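Local coordinates for erythrocyte membrane protein 1 (Plasmodium falciparum, PDB 2XU0) that probably binds host cell-surface receptors, this piece being the N-terminal segment and first Duffy-binding-like domain of a PfEMP1 adhesin linked to rosetting, at residues N170-D175 and T190-S195; R194-I199 and P302-D307; A267-A272 and C295-G300. The protein carries 10 engineered substitutions. One frame throughout, in Å; residues are numbered along the deposited sequence.

All three contacts lie within the Duffy-binding part of the chain, their centres 11 to 12 Å apart. Helix 186-204 is the common element of contacts 1 and 2: its 190-195 part faces the end of helix 154-175, and the overlapping 194-199 part faces the 302-307 loop. Contact 3 joins the end of helix 249-268 to the 295-300 loop; in sequence it follows contact 1 and falls between the two halves of contact 2. Side chains tie the three together, Leu268 reaching both Leu192 and Phe196. Together they pack three helices and the long loop before helix 311-338 into one buried body, away from the magnesium and proline sites.

Contact 1. Residues N170-D175 and T190-S195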
ATOM      1  N   ASN A 170      10.423 -12.365   2.622  1.00 37.15           N
ATOM      2  CA  ASN A 170      10.104 -13.478   3.515  1.00 36.49           C
ATOM      3  C   ASN A 170       9.025 -13.101   4.489  1.00 39.05           C
ATOM      4  O   ASN A 170       8.052 -13.846   4.615  1.00 39.89           O
ATOM      5  CB  ASN A 170      11.352 -14.005   4.215  1.00 42.00           C
ATOM      6  CG  ASN A 170      11.466 -15.498   4.070  1.00 70.01           C
ATOM      7  OD1 ASN A 170      10.527 -16.258   4.361  1.00 64.53           O
ATOM      8  ND2 ASN A 170      12.580 -15.939   3.523  1.00 64.28           N
ATOM      9  N   TYR A 171       9.104 -11.886   5.102  1.00 35.81           N
ATOM     10  CA  TYR A 171       8.032 -11.494   6.020  1.00 34.66           C
ATOM     11  C   TYR A 171       6.718 -11.421   5.272  1.00 36.76           C
ATOM     12  O   TYR A 171       5.737 -11.999   5.730  1.00 33.95           O
ATOM     13  CB  TYR A 171       8.298 -10.159   6.785  1.00 36.39           C
ATOM     14  CG  TYR A 171       7.024  -9.710   7.478  1.00 39.75           C
ATOM     15  CD1 TYR A 171       6.665 -10.228   8.719  1.00 42.02           C
ATOM     16  CD2 TYR A 171       6.084  -8.926   6.811  1.00 40.42           C
ATOM     17  CE1 TYR A 171       5.420  -9.953   9.290  1.00 42.39           C
ATOM     18  CE2 TYR A 171       4.825  -8.680   7.352  1.00 41.22           C
ATOM     19  CZ  TYR A 171       4.512  -9.162   8.611  1.00 45.21           C
ATOM     20  OH  TYR A 171       3.287  -8.889   9.161  1.00 39.20           O
ATOM     21  N   ILE A 172       6.672 -10.644   4.134  1.00 35.10           N
ATOM     22  CA  ILE A 172       5.413 -10.444   3.404  1.00 34.47           C
ATOM     23  C   ILE A 172       4.769 -11.761   3.066  1.00 38.18           C
ATOM     24  O   ILE A 172       3.587 -11.957   3.337  1.00 37.88           O
ATOM     25  CB  ILE A 172       5.562  -9.537   2.124  1.00 36.75           C
ATOM     26  CG1 ILE A 172       6.032  -8.079   2.429  1.00 36.46           C
ATOM     27  CG2 ILE A 172       4.322  -9.606   1.212  1.00 35.23           C
ATOM     28  CD1 ILE A 172       5.134  -7.244   3.223  1.00 37.07           C
ATOM     29  N   VAL A 173       5.532 -12.647   2.422  1.00 38.26           N
ATOM     30  CA  VAL A 173       5.010 -13.954   1.985  1.00 37.94           C
ATOM     31  C   VAL A 173       4.499 -14.771   3.165  1.00 43.99           C
ATOM     32  O   VAL A 173       3.445 -15.398   3.056  1.00 44.22           O
ATOM     33  CB  VAL A 173       6.071 -14.731   1.164  1.00 39.63           C
ATOM     34  CG1 VAL A 173       5.650 -16.189   0.939  1.00 39.57           C
ATOM     35  CG2 VAL A 173       6.349 -14.033  -0.158  1.00 38.13           C
ATOM     36  N   ASN A 174       5.229 -14.758   4.295  1.00 42.73           N
ATOM     37  CA  ASN A 174       4.815 -15.589   5.440  1.00 44.09           C
ATOM     38  C   ASN A 174       3.745 -15.052   6.371  1.00 48.72           C
ATOM     39  O   ASN A 174       3.293 -15.776   7.258  1.00 48.92           O
ATOM     40  CB  ASN A 174       6.027 -16.200   6.158  1.00 49.03           C
ATOM     41  CG  ASN A 174       6.738 -17.194   5.269  1.00 61.06           C
ATOM     42  OD1 ASN A 174       6.182 -18.239   4.902  1.00 55.00           O
ATOM     43  ND2 ASN A 174       7.935 -16.840   4.810  1.00 48.73           N
ATOM     44  N   ASP A 175       3.283 -13.810   6.142  1.00 44.86           N
ATOM     45  CA  ASP A 175       2.244 -13.238   6.984  1.00 43.30           C
ATOM     46  C   ASP A 175       1.095 -12.657   6.186  1.00 44.44           C
ATOM     47  O   ASP A 175       0.126 -12.153   6.761  1.00 42.44           O
ATOM     48  CB  ASP A 175       2.854 -12.223   7.963  1.00 45.32           C
ATOM     49  CG  ASP A 175       1.992 -11.973   9.184  1.00 62.34           C
ATOM     50  OD1 ASP A 175       1.592 -12.963   9.845  1.00 64.06           O
ATOM     51  OD2 ASP A 175       1.647 -10.800   9.435  1.00 69.75           O
ATOM     52  N   THR A 190       1.373  -8.355  -5.377  1.00 28.74           N
ATOM     53  CA  THR A 190       0.970  -6.921  -5.238  1.00 30.02           C
ATOM     54  C   THR A 190       1.631  -6.318  -3.971  1.00 33.98           C
ATOM     55  O   THR A 190       2.216  -5.239  -4.051  1.00 32.11           O
ATOM     56  CB  THR A 190      -0.581  -6.789  -5.210  1.00 34.98           C
ATOM     57  OG1 THR A 190      -1.075  -7.151  -6.501  1.00 33.06           O
ATOM     58  CG2 THR A 190      -1.060  -5.365  -4.899  1.00 37.24           C
ATOM     59  N   SER A 191       1.568  -7.038  -2.809  1.00 32.30           N
ATOM     60  CA  SER A 191       2.173  -6.517  -1.575  1.00 32.14           C
ATOM     61  C   SER A 191       3.670  -6.419  -1.692  1.00 33.05           C
ATOM     62  O   SER A 191       4.249  -5.437  -1.222  1.00 33.09           O
ATOM     63  CB  SER A 191       1.749  -7.326  -0.352  1.00 38.12           C
ATOM     64  OG  SER A 191       0.355  -7.162  -0.170  1.00 45.53           O
ATOM     65  N   LEU A 192       4.306  -7.408  -2.381  1.00 28.69           N
ATOM     66  CA  LEU A 192       5.731  -7.376  -2.671  1.00 27.87           C
ATOM     67  C   LEU A 192       6.062  -6.189  -3.566  1.00 31.53           C
ATOM     68  O   LEU A 192       7.093  -5.553  -3.365  1.00 33.79           O
ATOM     69  CB  LEU A 192       6.188  -8.675  -3.368  1.00 28.59           C
ATOM     70  CG  LEU A 192       6.272  -9.958  -2.496  1.00 33.36           C
ATOM     71  CD1 LEU A 192       6.770 -11.144  -3.344  1.00 32.96           C
ATOM     72  CD2 LEU A 192       7.190  -9.760  -1.321  1.00 33.87           C
ATOM     73  N   ALA A 193       5.225  -5.894  -4.566  1.00 25.24           N
ATOM     74  CA  ALA A 193       5.469  -4.732  -5.470  1.00 25.05           C
ATOM     75  C   ALA A 193       5.408  -3.417  -4.651  1.00 29.03           C
ATOM     76  O   ALA A 193       6.176  -2.486  -4.897  1.00 28.46           O
ATOM     77  CB  ALA A 193       4.433  -4.716  -6.561  1.00 25.80           C
ATOM     78  N   ARG A 194       4.549  -3.383  -3.624  1.00 26.64           N
ATOM     79  CA  ARG A 194       4.430  -2.207  -2.762  1.00 26.52           C
ATOM     80  C   ARG A 194       5.657  -1.999  -1.912  1.00 29.04           C
ATOM     81  O   ARG A 194       6.076  -0.861  -1.757  1.00 28.48           O
ATOM     82  CB  ARG A 194       3.171  -2.273  -1.915  1.00 26.42           C
ATOM     83  CG  ARG A 194       1.923  -2.130  -2.739  1.00 27.98           C
ATOM     84  CD  ARG A 194       0.774  -2.286  -1.810  1.00 31.57           C
ATOM     85  NE  ARG A 194      -0.488  -2.016  -2.475  1.00 33.09           N
ATOM     86  CZ  ARG A 194      -1.594  -2.695  -2.237  1.00 40.68           C
ATOM     87  NH1 ARG A 194      -1.589  -3.695  -1.364  1.00 35.65           N
ATOM     88  NH2 ARG A 194      -2.713  -2.386  -2.862  1.00 25.07           N
ATOM     89  N   SER A 195       6.259  -3.096  -1.383  1.00 26.44           N
ATOM     90  CA  SER A 195       7.486  -3.034  -0.595  1.00 26.19           C
ATOM     91  C   SER A 195       8.663  -2.713  -1.480  1.00 26.85           C
ATOM     92  O   SER A 195       9.529  -1.952  -1.087  1.00 27.89           O
ATOM     93  CB  SER A 195       7.712  -4.346   0.166  1.00 29.30           C
ATOM     94  OG  SER A 195       6.887  -4.335   1.315  1.00 34.56           O
TER
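Ile172 packs against Ser191, Leu192 and Ser195, bringing together two near-antiparallel helices of the mainly helical Duffy-binding-like fold. The short axes of 170-175 and 190-195 run at 153° to each other and come no closer than 9.9 Å, a spacing filled by side chains, with no hydrogen bond across. The branched side chain of Ile172 divides its contacts. With CG2 anti to the backbone N, this methyl meets Ser191 CB at 3.8 Å and also touches Leu192 CD2, while the other branch extends to Ser195, Ile172 CD1 lying 3.9 Å from Ser195 OG. Leu192 comes alongside, its side chain running antiparallel to that of Ile172, with Leu192 CD2 3.8 Å from Ile172 CB. The second methyl of the leucine, CD1, looks instead to Val173, whose CG2 is 4.3 Å away, a looser approach.

Both serines offer carbon or hydroxyl surface to the isoleucine but find their polar partners outside the two segments. Ser191 OG bonds with His176, just beyond the end of helix 154-175, and Ser195 OG with Glu168, one turn before Ile172 on that same helix, as well as with Arg134. These buried hydroxyls are therefore satisfied; the bond to Glu168 ties the helices directly, that to His176 ties helix 186-204 to the residue after helix 154-175. Arg134 and Phe105 also touch Ile172 from outside the pair. Further along helix 186-204, Arg194 forms a salt bridge with Glu317, its guanidinium covered on one face by Thr190 CG2, 3.8 Å above the plane.

Contact 2. Residues R194-I199 and P302-D307; sequences RSFADI and PPTYLD
Phe196 projects from helix 186-204 into the 302-307 loop, and three side chains gather round its ring at differing angles. Its CG lies anti to the backbone N (chi1 178°), carrying the ring out from the helix. Pro302 crosses the phenylalanine at about a right angle and puts its CG 4.1 Å from Phe196 CZ. Thr304 runs past in the opposite sense, its methyl CG2 3.8 Å from Phe196 CD2. Asp307 approaches with its carboxylate plane turned 51° from the ring, OD2 reaching to 3.5 Å from Phe196 CE2. That buried carboxylate is gripped from outside the pair by Trp257 and Arg261 of helix 249-268, which probably favours its charged form.

Beside the ring the backbones draw close, the CA atoms of Ala197 and Asp307 being 3.9 Å apart. Alanine's small side chain fits this approach: Ala197 CB rests 3.7 Å from Asp307 N and against Leu306. Leu306 and Arg194 run abreast with their tips in the same direction and touch loosely, Leu306 CD1 to Arg194 CG 4.2 Å.

Thr304 does double duty, since Thr304 OG1, bonded to Glu27 of helix 22-39, also accepts from Leu306 N at 3.1 Å. This is an ST turn, leading into the 3-10 turn at 306-307 just before helix 311-338 in the Duffy-binding-like domain.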
ATOM      1  N   ARG A 194       4.549  -3.383  -3.624  1.00 26.64           N
ATOM      2  CA  ARG A 194       4.430  -2.207  -2.762  1.00 26.52           C
ATOM      3  C   ARG A 194       5.657  -1.999  -1.912  1.00 29.04           C
ATOM      4  O   ARG A 194       6.076  -0.861  -1.757  1.00 28.48           O
ATOM      5  CB  ARG A 194       3.171  -2.273  -1.915  1.00 26.42           C
ATOM      6  CG  ARG A 194       1.923  -2.130  -2.739  1.00 27.98           C
ATOM      7  CD  ARG A 194       0.774  -2.286  -1.810  1.00 31.57           C
ATOM      8  NE  ARG A 194      -0.488  -2.016  -2.475  1.00 33.09           N
ATOM      9  CZ  ARG A 194      -1.594  -2.695  -2.237  1.00 40.68           C
ATOM     10  NH1 ARG A 194      -1.589  -3.695  -1.364  1.00 35.65           N
ATOM     11  NH2 ARG A 194      -2.713  -2.386  -2.862  1.00 25.07           N
ATOM     12  N   SER A 195       6.259  -3.096  -1.383  1.00 26.44           N
ATOM     13  CA  SER A 195       7.486  -3.034  -0.595  1.00 26.19           C
ATOM     14  C   SER A 195       8.663  -2.713  -1.480  1.00 26.85           C
ATOM     15  O   SER A 195       9.529  -1.952  -1.087  1.00 27.89           O
ATOM     16  CB  SER A 195       7.712  -4.346   0.166  1.00 29.30           C
ATOM     17  OG  SER A 195       6.887  -4.335   1.315  1.00 34.56           O
ATOM     18  N   PHE A 196       8.718  -3.326  -2.678  1.00 25.83           N
ATOM     19  CA  PHE A 196       9.765  -3.082  -3.683  1.00 24.38           C
ATOM     20  C   PHE A 196       9.828  -1.587  -3.977  1.00 28.09           C
ATOM     21  O   PHE A 196      10.926  -1.000  -4.047  1.00 29.39           O
ATOM     22  CB  PHE A 196       9.392  -3.808  -4.976  1.00 25.80           C
ATOM     23  CG  PHE A 196      10.336  -3.642  -6.138  1.00 26.83           C
ATOM     24  CD1 PHE A 196      11.640  -4.123  -6.072  1.00 30.07           C
ATOM     25  CD2 PHE A 196       9.881  -3.139  -7.354  1.00 28.84           C
ATOM     26  CE1 PHE A 196      12.476  -4.094  -7.205  1.00 31.46           C
ATOM     27  CE2 PHE A 196      10.717  -3.085  -8.478  1.00 30.48           C
ATOM     28  CZ  PHE A 196      12.017  -3.530  -8.389  1.00 29.98           C
ATOM     29  N   ALA A 197       8.648  -0.984  -4.161  1.00 24.23           N
ATOM     30  CA  ALA A 197       8.521   0.475  -4.423  1.00 25.79           C
ATOM     31  C   ALA A 197       9.001   1.339  -3.224  1.00 29.91           C
ATOM     32  O   ALA A 197       9.734   2.303  -3.429  1.00 28.63           O
ATOM     33  CB  ALA A 197       7.090   0.816  -4.799  1.00 26.33           C
ATOM     34  N   ASP A 198       8.657   0.946  -1.988  1.00 28.16           N
ATOM     35  CA  ASP A 198       9.130   1.654  -0.794  1.00 27.15           C
ATOM     36  C   ASP A 198      10.657   1.533  -0.649  1.00 30.66           C
ATOM     37  O   ASP A 198      11.310   2.519  -0.309  1.00 30.01           O
ATOM     38  CB  ASP A 198       8.398   1.172   0.488  1.00 28.30           C
ATOM     39  CG  ASP A 198       6.989   1.723   0.675  1.00 31.27           C
ATOM     40  OD1 ASP A 198       6.658   2.755   0.048  1.00 30.00           O
ATOM     41  OD2 ASP A 198       6.224   1.136   1.460  1.00 34.04           O
ATOM     42  N   ILE A 199      11.232   0.328  -0.944  1.00 27.57           N
ATOM     43  CA  ILE A 199      12.685   0.085  -0.898  1.00 25.40           C
ATOM     44  C   ILE A 199      13.393   0.972  -1.882  1.00 29.09           C
ATOM     45  O   ILE A 199      14.409   1.592  -1.542  1.00 30.81           O
ATOM     46  CB  ILE A 199      13.062  -1.424  -1.047  1.00 27.04           C
ATOM     47  CG1 ILE A 199      12.672  -2.192   0.266  1.00 28.26           C
ATOM     48  CG2 ILE A 199      14.570  -1.563  -1.325  1.00 25.53           C
ATOM     49  CD1 ILE A 199      12.474  -3.791   0.126  1.00 30.26           C
ATOM     50  N   PRO A 302      11.398  -6.795 -13.825  1.00 31.76           N
ATOM     51  CA  PRO A 302      10.261  -6.877 -12.890  1.00 30.03           C
ATOM     52  C   PRO A 302       8.903  -6.705 -13.576  1.00 34.30           C
ATOM     53  O   PRO A 302       8.789  -5.954 -14.548  1.00 34.07           O
ATOM     54  CB  PRO A 302      10.556  -5.758 -11.887  1.00 31.47           C
ATOM     55  CG  PRO A 302      12.024  -5.609 -11.917  1.00 35.24           C
ATOM     56  CD  PRO A 302      12.442  -5.875 -13.333  1.00 31.73           C
ATOM     57  N   PRO A 303       7.833  -7.363 -13.113  1.00 32.33           N
ATOM     58  CA  PRO A 303       6.534  -7.162 -13.787  1.00 32.48           C
ATOM     59  C   PRO A 303       5.850  -5.873 -13.323  1.00 33.83           C
ATOM     60  O   PRO A 303       4.774  -5.551 -13.802  1.00 31.47           O
ATOM     61  CB  PRO A 303       5.734  -8.409 -13.391  1.00 33.45           C
ATOM     62  CG  PRO A 303       6.315  -8.814 -12.067  1.00 36.62           C
ATOM     63  CD  PRO A 303       7.701  -8.246 -11.936  1.00 32.45           C
ATOM     64  N   THR A 304       6.464  -5.172 -12.354  1.00 29.61           N
ATOM     65  CA  THR A 304       5.902  -3.965 -11.764  1.00 29.19           C
ATOM     66  C   THR A 304       6.713  -2.730 -12.109  1.00 32.47           C
ATOM     67  O   THR A 304       7.940  -2.786 -12.302  1.00 30.41           O
ATOM     68  CB  THR A 304       5.686  -4.122 -10.204  1.00 36.91           C
ATOM     69  OG1 THR A 304       5.096  -2.924  -9.695  1.00 39.47           O
ATOM     70  CG2 THR A 304       6.987  -4.335  -9.431  1.00 30.61           C
ATOM     71  N   TYR A 305       6.009  -1.598 -12.081  1.00 30.38           N
ATOM     72  CA  TYR A 305       6.549  -0.255 -12.279  1.00 29.91           C
ATOM     73  C   TYR A 305       6.073   0.668 -11.148  1.00 33.32           C
ATOM     74  O   TYR A 305       6.110   1.879 -11.294  1.00 33.73           O
ATOM     75  CB  TYR A 305       6.171   0.272 -13.660  1.00 30.02           C
ATOM     76  CG  TYR A 305       6.665  -0.647 -14.765  1.00 31.52           C
ATOM     77  CD1 TYR A 305       7.966  -0.537 -15.266  1.00 31.67           C
ATOM     78  CD2 TYR A 305       5.855  -1.664 -15.266  1.00 32.17           C
ATOM     79  CE1 TYR A 305       8.419  -1.382 -16.289  1.00 31.85           C
ATOM     80  CE2 TYR A 305       6.307  -2.521 -16.272  1.00 33.08           C
ATOM     81  CZ  TYR A 305       7.564  -2.339 -16.817  1.00 39.43           C
ATOM     82  OH  TYR A 305       7.968  -3.190 -17.817  1.00 47.19           O
ATOM     83  N   LEU A 306       5.686   0.093  -9.990  1.00 30.22           N
ATOM     84  CA  LEU A 306       5.241   0.881  -8.837  1.00 29.62           C
ATOM     85  C   LEU A 306       6.375   1.723  -8.291  1.00 31.43           C
ATOM     86  O   LEU A 306       6.129   2.824  -7.803  1.00 30.70           O
ATOM     87  CB  LEU A 306       4.616   0.019  -7.739  1.00 30.78           C
ATOM     88  CG  LEU A 306       3.193  -0.525  -7.968  1.00 36.25           C
ATOM     89  CD1 LEU A 306       2.720  -1.293  -6.733  1.00 36.02           C
ATOM     90  CD2 LEU A 306       2.190   0.579  -8.260  1.00 38.98           C
ATOM     91  N   ASP A 307       7.635   1.260  -8.462  1.00 26.44           N
ATOM     92  CA  ASP A 307       8.803   2.036  -8.037  1.00 26.54           C
ATOM     93  C   ASP A 307       8.974   3.345  -8.868  1.00 32.11           C
ATOM     94  O   ASP A 307       9.886   4.132  -8.613  1.00 33.42           O
ATOM     95  CB  ASP A 307      10.069   1.159  -8.018  1.00 27.18           C
ATOM     96  CG  ASP A 307      10.398   0.399  -9.301  1.00 32.77           C
ATOM     97  OD1 ASP A 307       9.449  -0.058  -9.992  1.00 31.39           O
ATOM     98  OD2 ASP A 307      11.604   0.167  -9.559  1.00 32.68           O
TER

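Contact 3. Residues A267-A272 and C295-G300; sequences ALTCSA and CGHNEG
Thr269 and His297 form the tight, polar heart of this contact, their side chains passing in contrary senses. His297 ND1 donates to Thr269 OG1 at 2.9 Å, and the oxygen sits at the imidazole edge, only 6° out of the ring plane. The histidine CG is anti to the backbone N (chi1 175°), which sends the ring from the 296-299 type I turn toward the end of helix 249-268. Thr269 in turn faces the loop with its methyl, CG2 packing 3.8 Å from Cys295 CB. The packing continues with Cys295 SG 3.9 Å from Ala272 CB, in the type I turn that follows the helix.

Toward the outside the contact gives out: residues 298-300 make no contact with 267-272, Asn298 being exposed and Glu299 partly so, its carboxylate held instead by the backbone N atoms of Ser291 and His292.

Thr269 OG1 is also hydrogen-bonded to backbone carbonyls at Trp265 and Lys266, so it is fixed both to the last turn of helix 249-268 and to the loop. With ND1 as donor, His297 carries a proton there, while the Cys189-Cys295 disulfide covalently ties this loop to helix 186-204.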
ATOM      1  N   ALA A 267      15.864 -10.910  -5.550  1.00 34.86           N
ATOM      2  CA  ALA A 267      16.033 -11.183  -4.118  1.00 34.00           C
ATOM      3  C   ALA A 267      14.694 -11.089  -3.350  1.00 38.24           C
ATOM      4  O   ALA A 267      14.346 -11.988  -2.575  1.00 37.01           O
ATOM      5  CB  ALA A 267      17.061 -10.229  -3.529  1.00 34.36           C
ATOM      6  N   LEU A 268      13.915 -10.021  -3.607  1.00 34.36           N
ATOM      7  CA  LEU A 268      12.630  -9.818  -2.946  1.00 34.42           C
ATOM      8  C   LEU A 268      11.671 -10.987  -3.106  1.00 38.48           C
ATOM      9  O   LEU A 268      10.878 -11.259  -2.199  1.00 36.37           O
ATOM     10  CB  LEU A 268      11.976  -8.487  -3.425  1.00 34.23           C
ATOM     11  CG  LEU A 268      10.605  -8.098  -2.792  1.00 36.43           C
ATOM     12  CD1 LEU A 268      10.740  -7.747  -1.286  1.00 35.13           C
ATOM     13  CD2 LEU A 268       9.995  -6.927  -3.541  1.00 35.37           C
ATOM     14  N   THR A 269      11.707 -11.642  -4.281  1.00 36.97           N
ATOM     15  CA  THR A 269      10.822 -12.769  -4.595  1.00 37.55           C
ATOM     16  C   THR A 269      11.442 -14.165  -4.304  1.00 42.82           C
ATOM     17  O   THR A 269      10.781 -15.160  -4.593  1.00 42.12           O
ATOM     18  CB  THR A 269      10.351 -12.705  -6.045  1.00 37.63           C
ATOM     19  OG1 THR A 269      11.517 -12.626  -6.860  1.00 34.67           O
ATOM     20  CG2 THR A 269       9.392 -11.564  -6.315  1.00 31.47           C
ATOM     21  N   CYS A 270      12.667 -14.242  -3.722  1.00 42.15           N
ATOM     22  CA  CYS A 270      13.335 -15.520  -3.334  1.00 42.94           C
ATOM     23  C   CYS A 270      12.350 -16.527  -2.696  1.00 46.53           C
ATOM     24  O   CYS A 270      12.323 -17.694  -3.083  1.00 46.97           O
ATOM     25  CB  CYS A 270      14.542 -15.277  -2.416  1.00 43.37           C
ATOM     26  SG  CYS A 270      16.011 -14.608  -3.232  0.50 47.22           S
ATOM     27  N   SER A 271      11.515 -16.053  -1.749  1.00 42.11           N
ATOM     28  CA  SER A 271      10.545 -16.871  -1.003  1.00 41.80           C
ATOM     29  C   SER A 271       9.133 -16.786  -1.527  1.00 44.72           C
ATOM     30  O   SER A 271       8.217 -17.285  -0.871  1.00 44.34           O
ATOM     31  CB  SER A 271      10.545 -16.463   0.469  1.00 46.52           C
ATOM     32  OG  SER A 271      10.239 -15.081   0.587  1.00 59.25           O
ATOM     33  N   ALA A 272       8.924 -16.120  -2.666  1.00 41.99           N
ATOM     34  CA  ALA A 272       7.566 -15.952  -3.181  1.00 41.89           C
ATOM     35  C   ALA A 272       6.994 -17.314  -3.551  1.00 45.06           C
ATOM     36  O   ALA A 272       7.749 -18.156  -4.048  1.00 44.31           O
ATOM     37  CB  ALA A 272       7.559 -15.007  -4.381  1.00 42.89           C
ATOM     38  N   CYS A 295       6.147 -14.634  -8.580  1.00 32.21           N
ATOM     39  CA  CYS A 295       5.973 -13.213  -8.935  1.00 33.09           C
ATOM     40  C   CYS A 295       7.005 -12.718  -9.956  1.00 37.71           C
ATOM     41  O   CYS A 295       7.390 -11.541  -9.905  1.00 37.35           O
ATOM     42  CB  CYS A 295       5.962 -12.325  -7.686  1.00 32.92           C
ATOM     43  SG  CYS A 295       4.883 -12.893  -6.356  1.00 36.16           S
ATOM     44  N   GLY A 296       7.449 -13.605 -10.864  1.00 32.67           N
ATOM     45  CA  GLY A 296       8.445 -13.260 -11.871  1.00 31.15           C
ATOM     46  C   GLY A 296       9.886 -13.346 -11.424  1.00 36.10           C
ATOM     47  O   GLY A 296      10.776 -12.818 -12.100  1.00 36.19           O
ATOM     48  N   HIS A 297      10.136 -14.044 -10.305  1.00 36.19           N
ATOM     49  CA  HIS A 297      11.468 -14.270  -9.725  1.00 37.84           C
ATOM     50  C   HIS A 297      12.477 -14.775 -10.760  1.00 43.65           C
ATOM     51  O   HIS A 297      13.656 -14.395 -10.721  1.00 44.74           O
ATOM     52  CB  HIS A 297      11.363 -15.289  -8.558  1.00 39.55           C
ATOM     53  CG  HIS A 297      12.674 -15.690  -7.945  1.00 43.64           C
ATOM     54  ND1 HIS A 297      13.400 -14.820  -7.159  1.00 45.65           N
ATOM     55  CD2 HIS A 297      13.369 -16.848  -8.074  1.00 46.08           C
ATOM     56  CE1 HIS A 297      14.503 -15.478  -6.818  1.00 45.59           C
ATOM     57  NE2 HIS A 297      14.520 -16.705  -7.342  1.00 45.95           N
ATOM     58  N   ASN A 298      12.031 -15.636 -11.672  1.00 40.68           N
ATOM     59  CA  ASN A 298      12.959 -16.250 -12.643  1.00 41.58           C
ATOM     60  C   ASN A 298      12.984 -15.587 -14.007  1.00 44.61           C
ATOM     61  O   ASN A 298      13.646 -16.117 -14.889  1.00 45.67           O
ATOM     62  CB  ASN A 298      12.607 -17.759 -12.817  1.00 46.07           C
ATOM     63  CG  ASN A 298      12.465 -18.561 -11.542  1.00 60.62           C
ATOM     64  OD1 ASN A 298      11.355 -18.956 -11.146  1.00 57.63           O
ATOM     65  ND2 ASN A 298      13.584 -18.832 -10.886  1.00 48.74           N
ATOM     66  N   GLU A 299      12.300 -14.431 -14.182  1.00 40.70           N
ATOM     67  CA  GLU A 299      12.062 -13.779 -15.472  1.00 40.44           C
ATOM     68  C   GLU A 299      12.813 -12.518 -15.889  1.00 45.14           C
ATOM     69  O   GLU A 299      12.531 -11.978 -16.963  1.00 44.08           O
ATOM     70  CB  GLU A 299      10.554 -13.575 -15.672  1.00 41.60           C
ATOM     71  CG  GLU A 299       9.777 -14.862 -15.894  1.00 46.81           C
ATOM     72  CD  GLU A 299       8.332 -14.776 -15.454  1.00 52.86           C
ATOM     73  OE1 GLU A 299       7.538 -14.077 -16.127  1.00 43.95           O
ATOM     74  OE2 GLU A 299       8.001 -15.374 -14.406  1.00 39.44           O
ATOM     75  N   GLY A 300      13.758 -12.060 -15.088  1.00 42.59           N
ATOM     76  CA  GLY A 300      14.490 -10.851 -15.439  1.00 42.49           C
ATOM     77  C   GLY A 300      13.696  -9.616 -15.052  1.00 46.21           C
ATOM     78  O   GLY A 300      13.396  -9.441 -13.865  1.00 46.48           O
TER